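Local coordinates for RagB/SusD domain protein (PDB 5J5U) that binds chitin and, as a SusD homologue, probably helps capture chitin-derived sugars at the outer membrane for uptake, at residues L264-Y267 / L268-N271; G364-A367 / G368-L372; G305-R308 / W309-V312; I252-E255 / H256-F260. One frame throughout, in Å; residues are numbered along the deposited sequence.

Interactions 1 and 2 lie on helices. Interaction 2 is the more buried, pairing side chains along helix 357-371. Interaction 1 closes helix 262-270 and is partly buried, with a salt-bridge network on one side and leucines on another. Interaction 3 lies in a loop, and interaction 4 runs from the end of helix 246-253 into strand 259-260; both are partly buried. Interaction 3 is a turn packed with aromatic rings and bridged by a water. The last two touch through R308, which reaches H259 and the backbone of G257. Strand 259-260 also links interaction 4 to interaction 1, where F260 packs on I265.

Interaction 1. Residues L264-Y267 / L268-N271; sequences LIDY and LRDN
The ring of Y267 carries the side-chain amide of N271 over one face. N271 ND2 lies 3.2 Å from Y267 CE1, offset toward the rim, and the ring and amide planes stand 54° apart. The other flat group is the guanidinium of R269. D266 CA lies over one of its faces, and I265 CG2 approaches it obliquely. The groups lie on the last turns of helix 262-270, which ends where N271 leaves helical backbone angles.

Y267 O serves N271 twice. N271 ND2 meets it at 2.9 Å, in the carbonyl plane and on a lone pair. The bond from N271 N to Y267 O is weak, at 3.3 Å. The CG of N271 stands beside its own backbone N (chi1 -66°), which folds the amide back over the last turn. N271 OD1 is taken by K392.

D266, R269 and D270 form a salt-bridge network. The arginine chain bends at chi3 (56°) and presents its nitrogens to both acids. R269 NH2 reaches D266 OD1 at 2.9 Å, but this bond is bent and weak. D270 is gripped side-on: R269 NE lies 3.1 Å and R269 NH2 2.9 Å from D270 OD1, both on the same face of the carboxylate. R269 NH1 also donates to the carbonyl of Y299.

On the buried side L264 and L268 pack near W408 and I409 of helix 399-410. There L264 CG rests 3.9 Å from L268 CD1.

Interaction 2. Residues G364-A367 / G368-L372; sequences GVEA and GIKQL
K370 runs its whole side chain beside E366, one helical turn back. K370 CB lies 3.6 Å from E366 O, and K370 CG stays near that carbonyl at 3.7 Å. The chain then stretches out, and the partner changes from the backbone to the carboxylate. K370 CD is 4.1 Å from E366 OE2, and K370 CE is closer to that oxygen at 3.4 Å. At the tip K370 NZ makes a salt bridge of 3.0 Å to E366 OE2, meeting the oxygen nearly along its C-O axis. With CG opposite the backbone N (chi1 165°) and the rest extended, the glutamate runs alongside the lysine, pointing the same way. Q382 completes the polar end: its OE1 accepts from K370 NZ, and its NE2 makes a weak bond to E366 OE2.

This is an i to i+4 ion pair on helix 357-371, in a largely helical protein whose family belongs to the TPR clan. The same spacing brings V365 and I369 together on another side. V365 CG1 touches I369 CD1 at 3.9 Å, and I369 CG1 presses against V365 O at 3.1 Å. Y388 of helix 382-391 packs on both residues.

G364 and G368 belong to the same run of backbone bonds, with G368 N 2.9 Å from G364 O. The hydroxyl of S338, on helix 337-349, also bonds to G364 O. That helix packs against A367 through Y337 and S338. A367 O takes a weak bond from Q371 N and a hydrogen bond from N220 ND2.

Interaction 3. Residues G305-R308 / W309-V312; sequences GVFR and WEVV
F307 to E310 form a type I beta turn, with R308 and W309 at its corners and E310 N bonded to F307 O at 3.1 Å. The glutamate returns along F307 to its start. F307 N donates to E310 OE1 at 3.1 Å, approaching from above the plane of the carboxylate. A water donates to both E310 OE1 (2.6 Å) and G305 O (2.7 Å), which ties the acid to the chain before the turn.

The rings of F307 and W309 are near parallel, 8° apart, but strongly offset: W309 CZ2 comes over the rim of the F307 ring, 3.3 Å from F307 CG. F307 CB makes a CH-pi contact over the six-membered ring of W309. A chi1 of 54° places W309 CG between its backbone N and carbonyl carbon and brings the indole back over F307. E310 CD sits at the edge of the F307 ring, in its plane.

The turn belongs to the loop between strands 280-281 and 320-321. F307 packs on W53, T56 and E57 of helix 53-60. R308 pairs its backbone with G51 and sends NE to H259 on strand 259-260.

Interaction 4. Residues I252-E255 / H256-F260; sequences ISDE and HGDHF
H256 lays its ring beside I252, and the two side chains point the same way. H256 CE1 lies 3.9 Å from I252 CG1, and one face of the imidazole has I252 CA over it. With CG turned away from the carbonyl carbon (chi1 -60°), the ring swings back to the helix. ND1 makes a weak bond to K326.

G257 follows. Its N bonds to D254 O at 3.0 Å, closing a turn just after the helix.

D258 then brings its acid against that of D254. D258 OD2 and D254 OD2 are 2.6 Å apart, with the carboxylate planes turned by 64°. So short a gap would be consistent with one of the acids being protonated. Each acid has a partner through its other oxygen: S52 for D258 OD1 and H35 for D254 OD1.

H259 and F260 lead on into the short strand 259-260. H259 pairs its backbone with S50 of strand 49-50, and F260 bonds to the backbone of V302.

The bend that starts this path has E255 and H256 both at positive phi. E255 N bonds to I252 O at 3.0 Å, and H256 N to the carbonyl just before I252. That is a Schellman motif, with E255 as its C-prime residue, ending helix 246-253.

Interaction 1. Residues L264-Y267 / L268-N271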
loop_
_atom_site.group_PDB
_atom_site.type_symbol
_atom_site.label_atom_id
_atom_site.label_comp_id
_atom_site.label_asym_id
_atom_site.label_seq_id
_atom_site.Cartn_x
_atom_site.Cartn_y
_atom_site.Cartn_z
ATOM N N LEU A 264 -7.492 -11.655 9.181
ATOM C CA LEU A 264 -8.380 -10.590 8.755
ATOM C C LEU A 264 -9.847 -10.972 8.961
ATOM O O LEU A 264 -10.601 -10.220 9.554
ATOM C CB LEU A 264 -8.132 -10.235 7.287
ATOM C CG LEU A 264 -8.992 -9.146 6.634
ATOM C CD1 LEU A 264 -8.794 -7.850 7.372
ATOM C CD2 LEU A 264 -8.593 -8.978 5.185
ATOM N N ILE A 265 -10.242 -12.147 8.497
ATOM C CA ILE A 265 -11.636 -12.554 8.607
ATOM C C ILE A 265 -12.068 -12.619 10.067
ATOM O O ILE A 265 -13.093 -12.059 10.417
ATOM C CB ILE A 265 -11.899 -13.906 7.941
ATOM C CG1 ILE A 265 -11.637 -13.803 6.433
ATOM C CG2 ILE A 265 -13.348 -14.361 8.224
ATOM C CD1 ILE A 265 -12.472 -12.751 5.711
ATOM N N ASP A 266 -11.292 -13.297 10.910
ATOM C CA ASP A 266 -11.601 -13.313 12.331
ATOM C C ASP A 266 -11.702 -11.898 12.896
ATOM O O ASP A 266 -12.572 -11.633 13.712
ATOM C CB ASP A 266 -10.552 -14.081 13.148
ATOM C CG ASP A 266 -10.589 -15.575 12.915
ATOM O OD1 ASP A 266 -11.486 -16.082 12.211
ATOM O OD2 ASP A 266 -9.724 -16.255 13.491
ATOM N N TYR A 267 -10.822 -10.982 12.488
ATOM C CA TYR A 267 -10.931 -9.644 13.060
ATOM C C TYR A 267 -12.235 -8.965 12.642
ATOM O O TYR A 267 -12.900 -8.340 13.471
ATOM C CB TYR A 267 -9.758 -8.751 12.668
ATOM C CG TYR A 267 -9.789 -7.418 13.384
ATOM C CD1 TYR A 267 -9.267 -7.291 14.656
ATOM C CD2 TYR A 267 -10.359 -6.294 12.797
ATOM C CE1 TYR A 267 -9.301 -6.091 15.326
ATOM C CE2 TYR A 267 -10.400 -5.079 13.464
ATOM C CZ TYR A 267 -9.867 -4.986 14.735
ATOM O OH TYR A 267 -9.889 -3.790 15.433
ATOM N N LEU A 268 -12.589 -9.070 11.365
ATOM C CA LEU A 268 -13.782 -8.413 10.850
ATOM C C LEU A 268 -15.064 -9.033 11.428
ATOM O O LEU A 268 -16.024 -8.332 11.759
ATOM C CB LEU A 268 -13.801 -8.481 9.322
ATOM C CG LEU A 268 -12.686 -7.748 8.572
ATOM C CD1 LEU A 268 -12.760 -8.070 7.093
ATOM C CD2 LEU A 268 -12.757 -6.224 8.783
ATOM N N ARG A 269 -15.059 -10.352 11.569
ATOM C CA ARG A 269 -16.204 -11.080 12.087
ATOM C C ARG A 269 -16.380 -10.896 13.606
ATOM O O ARG A 269 -17.480 -10.582 14.067
ATOM C CB ARG A 269 -16.077 -12.570 11.749
ATOM C CG ARG A 269 -17.329 -13.389 12.049
ATOM C CD ARG A 269 -17.000 -14.861 12.124
ATOM N NE ARG A 269 -15.955 -15.059 13.112
ATOM C CZ ARG A 269 -14.812 -15.686 12.874
ATOM N NH1 ARG A 269 -14.572 -16.195 11.666
ATOM N NH2 ARG A 269 -13.913 -15.796 13.842
ATOM N N ASP A 270 -15.316 -11.096 14.383
ATOM C CA ASP A 270 -15.430 -11.067 15.841
ATOM C C ASP A 270 -15.717 -9.665 16.396
ATOM O O ASP A 270 -16.191 -9.534 17.521
ATOM C CB ASP A 270 -14.156 -11.607 16.521
ATOM C CG ASP A 270 -13.869 -13.077 16.195
ATOM O OD1 ASP A 270 -14.768 -13.785 15.683
ATOM O OD2 ASP A 270 -12.729 -13.528 16.477
ATOM N N ASN A 271 -15.443 -8.620 15.622
ATOM C CA ASN A 271 -15.686 -7.250 16.091
ATOM C C ASN A 271 -16.883 -6.601 15.401
ATOM O O ASN A 271 -17.142 -5.415 15.588
ATOM C CB ASN A 271 -14.445 -6.353 15.888
ATOM C CG ASN A 271 -13.257 -6.780 16.744
ATOM O OD1 ASN A 271 -13.278 -6.659 17.969
ATOM N ND2 ASN A 271 -12.202 -7.263 16.092
#

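Interaction 2. Residues G364-A367 / G368-L372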
loop_
_atom_site.group_PDB
_atom_site.type_symbol
_atom_site.label_atom_id
_atom_site.label_comp_id
_atom_site.label_asym_id
_atom_site.label_seq_id
_atom_site.Cartn_x
_atom_site.Cartn_y
_atom_site.Cartn_z
ATOM N N GLY A 364 -11.883 7.977 10.126
ATOM C CA GLY A 364 -11.095 7.040 9.341
ATOM C C GLY A 364 -11.805 5.711 9.110
ATOM O O GLY A 364 -11.857 5.217 7.981
ATOM N N VAL A 365 -12.342 5.122 10.178
ATOM C CA VAL A 365 -13.034 3.843 10.056
ATOM C C VAL A 365 -14.259 3.950 9.148
ATOM O O VAL A 365 -14.510 3.071 8.300
ATOM C CB VAL A 365 -13.461 3.290 11.425
ATOM C CG1 VAL A 365 -14.236 2.008 11.233
ATOM C CG2 VAL A 365 -12.243 3.048 12.313
ATOM N N GLU A 366 -15.023 5.026 9.314
ATOM C CA GLU A 366 -16.191 5.204 8.454
ATOM C C GLU A 366 -15.766 5.371 6.995
ATOM O O GLU A 366 -16.359 4.778 6.072
ATOM C CB GLU A 366 -17.019 6.416 8.902
ATOM C CG GLU A 366 -18.028 6.883 7.857
ATOM C CD GLU A 366 -19.142 7.749 8.426
ATOM O OE1 GLU A 366 -19.050 8.182 9.599
ATOM O OE2 GLU A 366 -20.121 7.988 7.687
ATOM N N ALA A 367 -14.715 6.157 6.781
ATOM C CA ALA A 367 -14.221 6.374 5.426
ATOM C C ALA A 367 -13.723 5.070 4.768
ATOM O O ALA A 367 -13.880 4.865 3.557
ATOM C CB ALA A 367 -13.131 7.410 5.446
ATOM N N GLY A 368 -13.155 4.182 5.577
ATOM C CA GLY A 368 -12.652 2.909 5.079
ATOM C C GLY A 368 -13.781 1.950 4.741
ATOM O O GLY A 368 -13.705 1.201 3.759
ATOM N N ILE A 369 -14.829 1.974 5.567
ATOM C CA ILE A 369 -16.011 1.154 5.313
ATOM C C ILE A 369 -16.699 1.605 4.033
ATOM O O ILE A 369 -17.129 0.770 3.232
ATOM C CB ILE A 369 -17.008 1.204 6.490
ATOM C CG1 ILE A 369 -16.374 0.595 7.738
ATOM C CG2 ILE A 369 -18.280 0.427 6.157
ATOM C CD1 ILE A 369 -17.166 0.851 9.000
ATOM N N LYS A 370 -16.753 2.914 3.804
ATOM C CA LYS A 370 -17.440 3.416 2.614
ATOM C C LYS A 370 -16.601 3.385 1.352
ATOM O O LYS A 370 -17.163 3.429 0.256
ATOM C CB LYS A 370 -17.956 4.851 2.833
ATOM C CG LYS A 370 -19.211 4.916 3.717
ATOM C CD LYS A 370 -19.703 6.340 4.003
ATOM C CE LYS A 370 -20.999 6.288 4.831
ATOM N NZ LYS A 370 -21.597 7.625 5.092
ATOM N N GLN A 371 -15.273 3.325 1.484
ATOM C CA GLN A 371 -14.421 3.391 0.293
ATOM C C GLN A 371 -14.588 2.139 -0.567
ATOM O O GLN A 371 -14.286 2.146 -1.755
ATOM C CB GLN A 371 -12.947 3.576 0.684
ATOM C CG GLN A 371 -12.201 2.271 0.931
ATOM C CD GLN A 371 -10.836 2.474 1.559
ATOM O OE1 GLN A 371 -10.589 3.478 2.227
ATOM N NE2 GLN A 371 -9.941 1.512 1.351
ATOM N N LEU A 372 -15.100 1.074 0.037
ATOM C CA LEU A 372 -15.297 -0.187 -0.675
ATOM C C LEU A 372 -16.442 -0.114 -1.693
ATOM O O LEU A 372 -16.554 -0.963 -2.580
ATOM C CB LEU A 372 -15.571 -1.318 0.319
ATOM C CG LEU A 372 -14.529 -1.663 1.380
ATOM C CD1 LEU A 372 -14.934 -2.956 2.055
ATOM C CD2 LEU A 372 -13.146 -1.810 0.773
#

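Interaction 3. Residues G305-R308 / W309-V312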
loop_
_atom_site.group_PDB
_atom_site.type_symbol
_atom_site.label_atom_id
_atom_site.label_comp_id
_atom_site.label_asym_id
_atom_site.label_seq_id
_atom_site.Cartn_x
_atom_site.Cartn_y
_atom_site.Cartn_z
ATOM N N GLY A 305 0.092 -19.798 5.866
ATOM C CA GLY A 305 0.954 -20.961 5.807
ATOM C C GLY A 305 0.204 -22.195 5.343
ATOM O O GLY A 305 0.797 -23.243 5.126
ATOM N N VAL A 306 -1.101 -22.061 5.149
ATOM C CA VAL A 306 -1.935 -23.199 4.781
ATOM C C VAL A 306 -2.535 -22.986 3.401
ATOM O O VAL A 306 -3.115 -21.946 3.139
ATOM C CB VAL A 306 -3.069 -23.434 5.836
ATOM C CG1 VAL A 306 -4.039 -24.525 5.380
ATOM C CG2 VAL A 306 -2.466 -23.767 7.200
ATOM N N PHE A 307 -2.353 -23.956 2.513
ATOM C CA PHE A 307 -2.955 -23.918 1.175
ATOM C C PHE A 307 -4.478 -24.157 1.266
ATOM O O PHE A 307 -4.945 -24.757 2.239
ATOM C CB PHE A 307 -2.314 -24.974 0.269
ATOM C CG PHE A 307 -0.843 -24.752 -0.021
ATOM C CD1 PHE A 307 -0.424 -23.683 -0.818
ATOM C CD2 PHE A 307 0.119 -25.641 0.461
ATOM C CE1 PHE A 307 0.920 -23.488 -1.112
ATOM C CE2 PHE A 307 1.472 -25.460 0.173
ATOM C CZ PHE A 307 1.869 -24.379 -0.613
ATOM N N ARG A 308 -5.243 -23.691 0.277
ATOM C CA ARG A 308 -6.709 -23.834 0.300
ATOM C C ARG A 308 -7.163 -25.303 0.251
ATOM O O ARG A 308 -8.188 -25.651 0.829
ATOM C CB ARG A 308 -7.360 -23.040 -0.852
ATOM C CG ARG A 308 -7.073 -23.570 -2.270
ATOM C CD ARG A 308 -7.383 -22.535 -3.379
ATOM N NE ARG A 308 -8.764 -22.042 -3.350
ATOM C CZ ARG A 308 -9.779 -22.599 -4.013
ATOM N NH1 ARG A 308 -9.570 -23.659 -4.781
ATOM N NH2 ARG A 308 -11.006 -22.094 -3.916
ATOM N N TRP A 309 -6.402 -26.170 -0.412
ATOM C CA TRP A 309 -6.783 -27.576 -0.490
ATOM C C TRP A 309 -6.430 -28.344 0.795
ATOM O O TRP A 309 -6.784 -29.516 0.936
ATOM C CB TRP A 309 -6.119 -28.245 -1.691
ATOM C CG TRP A 309 -4.603 -28.071 -1.731
ATOM C CD1 TRP A 309 -3.660 -28.846 -1.094
ATOM C CD2 TRP A 309 -3.866 -27.074 -2.467
ATOM N NE1 TRP A 309 -2.381 -28.382 -1.388
ATOM C CE2 TRP A 309 -2.484 -27.306 -2.232
ATOM C CE3 TRP A 309 -4.237 -26.011 -3.292
ATOM C CZ2 TRP A 309 -1.481 -26.504 -2.793
ATOM C CZ3 TRP A 309 -3.230 -25.219 -3.852
ATOM C CH2 TRP A 309 -1.872 -25.474 -3.592
ATOM N N GLU A 310 -5.772 -27.668 1.736
ATOM C CA GLU A 310 -5.417 -28.280 3.016
ATOM C C GLU A 310 -6.397 -27.856 4.096
ATOM O O GLU A 310 -6.317 -28.333 5.215
ATOM C CB GLU A 310 -3.994 -27.891 3.449
ATOM C CG GLU A 310 -2.877 -28.334 2.517
ATOM C CD GLU A 310 -1.512 -27.821 2.958
ATOM O OE1 GLU A 310 -1.432 -26.700 3.509
ATOM O OE2 GLU A 310 -0.519 -28.550 2.776
ATOM N N VAL A 311 -7.298 -26.934 3.775
ATOM C CA VAL A 311 -8.309 -26.516 4.740
ATOM C C VAL A 311 -9.151 -27.739 5.184
ATOM O O VAL A 311 -9.552 -28.556 4.354
ATOM C CB VAL A 311 -9.228 -25.403 4.142
ATOM C CG1 VAL A 311 -10.308 -24.986 5.133
ATOM C CG2 VAL A 311 -8.398 -24.182 3.730
ATOM N N VAL A 312 -9.385 -27.891 6.489
ATOM C CA VAL A 312 -10.229 -28.998 6.946
ATOM C C VAL A 312 -11.638 -28.779 6.385
ATOM O O VAL A 312 -12.291 -27.781 6.692
ATOM C CB VAL A 312 -10.267 -29.129 8.490
ATOM C CG1 VAL A 312 -11.269 -30.214 8.920
ATOM C CG2 VAL A 312 -8.880 -29.416 9.035
HETATM O O HOH W 1 0.842 -25.872 4.358
#

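Interaction 4. Residues I252-E255 / H256-F260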
loop_
_atom_site.group_PDB
_atom_site.type_symbol
_atom_site.label_atom_id
_atom_site.label_comp_id
_atom_site.label_asym_id
_atom_site.label_seq_id
_atom_site.Cartn_x
_atom_site.Cartn_y
_atom_site.Cartn_z
ATOM N N ILE A 252 -6.528 -13.529 -10.926
ATOM C CA ILE A 252 -7.004 -14.408 -12.006
ATOM C C ILE A 252 -5.931 -15.429 -12.408
ATOM O O ILE A 252 -6.247 -16.569 -12.713
ATOM C CB ILE A 252 -7.467 -13.583 -13.231
ATOM C CG1 ILE A 252 -8.721 -12.790 -12.867
ATOM C CG2 ILE A 252 -7.813 -14.473 -14.415
ATOM C CD1 ILE A 252 -9.058 -11.652 -13.824
ATOM N N SER A 253 -4.659 -15.048 -12.359
ATOM C CA SER A 253 -3.599 -16.013 -12.662
ATOM C C SER A 253 -3.382 -17.005 -11.508
ATOM O O SER A 253 -2.772 -18.046 -11.698
ATOM C CB SER A 253 -2.304 -15.294 -12.989
ATOM O OG SER A 253 -2.598 -14.160 -13.770
ATOM N N ASP A 254 -3.874 -16.679 -10.322
ATOM C CA ASP A 254 -3.914 -17.644 -9.222
ATOM C C ASP A 254 -5.157 -18.536 -9.315
ATOM O O ASP A 254 -5.471 -19.289 -8.376
ATOM C CB ASP A 254 -3.889 -16.942 -7.868
ATOM C CG ASP A 254 -2.530 -16.356 -7.547
ATOM O OD1 ASP A 254 -1.522 -16.767 -8.159
ATOM O OD2 ASP A 254 -2.466 -15.489 -6.656
ATOM N N GLU A 255 -5.862 -18.440 -10.444
ATOM C CA GLU A 255 -7.080 -19.227 -10.683
ATOM C C GLU A 255 -8.131 -19.038 -9.592
ATOM O O GLU A 255 -8.798 -19.997 -9.209
ATOM C CB GLU A 255 -6.736 -20.712 -10.784
ATOM C CG GLU A 255 -5.690 -21.052 -11.831
ATOM C CD GLU A 255 -5.416 -22.539 -11.878
ATOM O OE1 GLU A 255 -6.392 -23.318 -11.881
ATOM O OE2 GLU A 255 -4.229 -22.932 -11.887
ATOM N N HIS A 256 -8.275 -17.805 -9.108
ATOM C CA HIS A 256 -9.245 -17.473 -8.067
ATOM C C HIS A 256 -9.041 -18.376 -6.864
ATOM O O HIS A 256 -9.994 -18.759 -6.194
ATOM C CB HIS A 256 -10.681 -17.568 -8.608
ATOM C CG HIS A 256 -10.940 -16.642 -9.753
ATOM N ND1 HIS A 256 -11.229 -15.304 -9.577
ATOM C CD2 HIS A 256 -10.893 -16.843 -11.092
ATOM C CE1 HIS A 256 -11.383 -14.731 -10.755
ATOM N NE2 HIS A 256 -11.179 -15.641 -11.692
ATOM N N GLY A 257 -7.780 -18.713 -6.605
ATOM C CA GLY A 257 -7.426 -19.551 -5.481
ATOM C C GLY A 257 -7.039 -18.777 -4.240
ATOM O O GLY A 257 -6.707 -19.374 -3.215
ATOM N N ASP A 258 -7.094 -17.453 -4.307
ATOM C CA ASP A 258 -6.737 -16.651 -3.140
ATOM C C ASP A 258 -7.942 -16.434 -2.235
ATOM O O ASP A 258 -9.043 -16.183 -2.719
ATOM C CB ASP A 258 -6.161 -15.288 -3.546
ATOM C CG ASP A 258 -4.809 -15.398 -4.248
ATOM O OD1 ASP A 258 -3.813 -15.821 -3.599
ATOM O OD2 ASP A 258 -4.743 -15.030 -5.452
ATOM N N HIS A 259 -7.712 -16.538 -0.922
ATOM C CA HIS A 259 -8.697 -16.200 0.113
ATOM C C HIS A 259 -8.114 -15.149 1.022
ATOM O O HIS A 259 -6.896 -14.954 1.045
ATOM C CB HIS A 259 -9.079 -17.405 0.969
ATOM C CG HIS A 259 -9.514 -18.611 0.196
ATOM N ND1 HIS A 259 -10.804 -19.100 0.249
ATOM C CD2 HIS A 259 -8.832 -19.436 -0.633
ATOM C CE1 HIS A 259 -10.894 -20.181 -0.507
ATOM N NE2 HIS A 259 -9.714 -20.402 -1.059
ATOM N N PHE A 260 -8.968 -14.490 1.798
ATOM C CA PHE A 260 -8.487 -13.620 2.863
ATOM C C PHE A 260 -7.944 -14.478 3.993
ATOM O O PHE A 260 -8.341 -15.636 4.166
ATOM C CB PHE A 260 -9.597 -12.675 3.363
ATOM C CG PHE A 260 -10.087 -11.721 2.306
ATOM C CD1 PHE A 260 -9.190 -10.934 1.604
ATOM C CD2 PHE A 260 -11.439 -11.607 2.014
ATOM C CE1 PHE A 260 -9.615 -10.058 0.627
ATOM C CE2 PHE A 260 -11.876 -10.717 1.037
ATOM C CZ PHE A 260 -10.958 -9.943 0.341
#